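Local coordinates for protein AvrRxo1-ORF1 (Xanthomonas oryzae pv. oryzicola, PDB 4Z8Q) that is a type III effector with a zeta toxin-like, P-loop NTPase-type domain and probably acts as a nucleotide-dependent kinase, at residues Ser192-Leu197 / Lys320-Ala325. Numbering follows the deposited sequence.
Sequences SLVGVL and KSWSAA
Leu193 faces Trp322 with their CA atoms 7.5 Å apart, and one helical turn on, Leu197 and Ala325 approach similarly, so the helix of 192-197 meets the first turn of helix 322-331 at two successive levels. Trp322 bridges most of the interval. Its CB does not point at the partner helix, yet CG, anti to the carbonyl carbon (chi1 -82°), swings the indole across until its six-membered ring reaches three residues. Leu193 CD1 sits over one face, 3.8 Å from the centroid of the five-membered ring and 16° off its normal, which meets the geometry of a CH-pi contact; Leu193 CB lies over the same face but above the outer side of the six-membered ring, nearest Trp322 CZ3 and CE3. Leu197 CD1 instead arrives at the indole edge, close to the ring plane, 3.8 Å from Trp322 CZ3, whereas Val194 CG2 touches Trp322 CH2 obliquely at 3.7 Å. Leu193, Val194 and Leu197, at i, i+1 and i+4, thus meet the indole over a face, obliquely and at an edge, and together restrict its tilt. Leu197 also uses its second branch: CD2 makes a van der Waals contact with the backbone carbonyl, 3.8 Å from Ala325 O, while CD1 to Ala325 CB is looser at 4.3 Å. In the fold, this joins a helix following strand 179-185 of the P-loop NTPase-like sheet to the C-terminal helix, with Tyr210 of helix 210-222 and Leu314 of helix 304-315 also touching the Trp322 side chain. The start of the C-terminal helix is defined by Ser321 as N-cap, whose OG accepts from Ala324 N at 3.1 Å with a nearly straight N-H...O angle of 173°. NE1 of the buried Trp322 makes a weak hydrogen bond to Glu190 OE2 on helix 189-198.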
ATOM      1  N   SER A 192      -9.763  13.817   3.571  1.00 16.92           N
ATOM      2  CA  SER A 192     -10.088  14.511   4.814  1.00 17.19           C
ATOM      3  C   SER A 192      -9.233  15.760   4.969  1.00 15.54           C
ATOM      4  O   SER A 192      -9.718  16.801   5.415  1.00 16.70           O
ATOM      5  CB  SER A 192      -9.888  13.594   6.025  1.00 16.39           C
ATOM      6  OG  SER A 192     -10.917  12.597   6.093  1.00 17.77           O
ATOM      7  N   LEU A 193      -7.953  15.661   4.621  1.00 15.87           N
ATOM      8  CA  LEU A 193      -7.067  16.819   4.719  1.00 17.58           C
ATOM      9  C   LEU A 193      -7.579  17.936   3.817  1.00 17.16           C
ATOM     10  O   LEU A 193      -7.676  19.092   4.245  1.00 17.17           O
ATOM     11  CB  LEU A 193      -5.636  16.433   4.328  1.00 16.40           C
ATOM     12  CG  LEU A 193      -4.996  15.338   5.185  1.00 20.71           C
ATOM     13  CD1 LEU A 193      -3.606  14.964   4.678  1.00 21.43           C
ATOM     14  CD2 LEU A 193      -4.919  15.772   6.627  1.00 19.37           C
ATOM     15  N   VAL A 194      -7.908  17.584   2.573  1.00 16.03           N
ATOM     16  CA  VAL A 194      -8.460  18.549   1.609  1.00 20.39           C
ATOM     17  C   VAL A 194      -9.745  19.145   2.159  1.00 18.74           C
ATOM     18  O   VAL A 194      -9.962  20.369   2.130  1.00 20.95           O
ATOM     19  CB  VAL A 194      -8.779  17.869   0.258  1.00 21.19           C
ATOM     20  CG1 VAL A 194      -9.701  18.730  -0.583  1.00 29.54           C
ATOM     21  CG2 VAL A 194      -7.505  17.607  -0.497  1.00 28.14           C
ATOM     22  N   GLY A 195     -10.600  18.265   2.668  1.00 18.39           N
ATOM     23  CA  GLY A 195     -11.880  18.675   3.213  1.00 20.15           C
ATOM     24  C   GLY A 195     -11.709  19.644   4.365  1.00 19.39           C
ATOM     25  O   GLY A 195     -12.459  20.606   4.496  1.00 18.94           O
ATOM     26  N   VAL A 196     -10.718  19.397   5.210  1.00 17.95           N
ATOM     27  CA  VAL A 196     -10.477  20.304   6.331  1.00 15.37           C
ATOM     28  C   VAL A 196      -9.975  21.681   5.868  1.00 17.87           C
ATOM     29  O   VAL A 196     -10.407  22.720   6.385  1.00 18.46           O
ATOM     30  CB  VAL A 196      -9.520  19.674   7.334  1.00 17.04           C
ATOM     31  CG1 VAL A 196      -8.889  20.749   8.242  1.00 16.65           C
ATOM     32  CG2 VAL A 196     -10.269  18.627   8.174  1.00 12.36           C
ATOM     33  N   LEU A 197      -9.074  21.699   4.894  1.00 16.28           N
ATOM     34  CA  LEU A 197      -8.587  22.977   4.345  1.00 18.67           C
ATOM     35  C   LEU A 197      -9.684  23.799   3.644  1.00 21.53           C
ATOM     36  O   LEU A 197      -9.583  25.023   3.529  1.00 21.76           O
ATOM     37  CB  LEU A 197      -7.422  22.741   3.383  1.00 19.01           C
ATOM     38  CG  LEU A 197      -6.094  22.273   3.991  1.00 21.53           C
ATOM     39  CD1 LEU A 197      -5.015  22.133   2.909  1.00 18.37           C
ATOM     40  CD2 LEU A 197      -5.616  23.215   5.091  1.00 19.35           C
ATOM     41  N   LYS A 320       3.532  24.470   1.119  1.00 28.03           N
ATOM     42  CA  LYS A 320       3.569  24.023   2.515  1.00 28.21           C
ATOM     43  C   LYS A 320       3.306  22.529   2.578  1.00 26.98           C
ATOM     44  O   LYS A 320       2.658  21.967   1.687  1.00 26.49           O
ATOM     45  CB  LYS A 320       2.506  24.736   3.347  1.00 29.62           C
ATOM     46  CG  LYS A 320       2.952  26.028   4.025  1.00 36.98           C
ATOM     47  CD  LYS A 320       3.306  27.096   3.012  1.00 41.66           C
ATOM     48  CE  LYS A 320       3.336  28.487   3.633  1.00 46.63           C
ATOM     49  NZ  LYS A 320       3.587  29.512   2.573  1.00 47.62           N
ATOM     50  N   SER A 321       3.800  21.881   3.624  1.00 25.84           N
ATOM     51  CA  SER A 321       3.469  20.479   3.830  1.00 26.91           C
ATOM     52  C   SER A 321       2.014  20.389   4.283  1.00 23.18           C
ATOM     53  O   SER A 321       1.421  21.395   4.683  1.00 23.90           O
ATOM     54  CB  SER A 321       4.397  19.846   4.865  1.00 26.03           C
ATOM     55  OG  SER A 321       4.134  20.345   6.170  1.00 27.90           O
ATOM     56  N   TRP A 322       1.427  19.199   4.208  1.00 23.21           N
ATOM     57  CA  TRP A 322       0.082  19.012   4.725  1.00 22.47           C
ATOM     58  C   TRP A 322       0.000  19.453   6.184  1.00 21.40           C
ATOM     59  O   TRP A 322      -0.932  20.140   6.592  1.00 23.87           O
ATOM     60  CB  TRP A 322      -0.307  17.541   4.646  1.00 19.13           C
ATOM     61  CG  TRP A 322      -0.792  17.065   3.313  1.00 19.41           C
ATOM     62  CD1 TRP A 322      -0.251  16.061   2.554  1.00 23.10           C
ATOM     63  CD2 TRP A 322      -1.951  17.520   2.600  1.00 20.29           C
ATOM     64  NE1 TRP A 322      -0.994  15.874   1.414  1.00 22.74           N
ATOM     65  CE2 TRP A 322      -2.039  16.758   1.413  1.00 21.05           C
ATOM     66  CE3 TRP A 322      -2.914  18.504   2.846  1.00 17.56           C
ATOM     67  CZ2 TRP A 322      -3.053  16.947   0.476  1.00 26.10           C
ATOM     68  CZ3 TRP A 322      -3.931  18.685   1.907  1.00 18.79           C
ATOM     69  CH2 TRP A 322      -3.990  17.910   0.744  1.00 21.78           C
ATOM     70  N   SER A 323       0.980  19.038   6.974  1.00 23.56           N
ATOM     71  CA  SER A 323       1.015  19.368   8.389  1.00 23.28           C
ATOM     72  C   SER A 323       1.061  20.887   8.632  1.00 22.24           C
ATOM     73  O   SER A 323       0.237  21.439   9.373  1.00 17.67           O
ATOM     74  CB  SER A 323       2.219  18.680   9.029  1.00 26.58           C
ATOM     75  OG  SER A 323       2.245  18.876  10.425  1.00 39.68           O
ATOM     76  N   ALA A 324       2.005  21.576   7.994  1.00 22.88           N
ATOM     77  CA  ALA A 324       2.094  23.020   8.166  1.00 24.77           C
ATOM     78  C   ALA A 324       0.824  23.740   7.699  1.00 21.70           C
ATOM     79  O   ALA A 324       0.395  24.731   8.304  1.00 23.18           O
ATOM     80  CB  ALA A 324       3.325  23.575   7.451  1.00 26.62           C
ATOM     81  N   ALA A 325       0.233  23.250   6.613  1.00 24.72           N
ATOM     82  CA  ALA A 325      -0.972  23.873   6.056  1.00 23.20           C
ATOM     83  C   ALA A 325      -2.163  23.736   7.011  1.00 19.98           C
ATOM     84  O   ALA A 325      -2.857  24.708   7.309  1.00 19.23           O
ATOM     85  CB  ALA A 325      -1.304  23.255   4.701  1.00 22.33           C
TER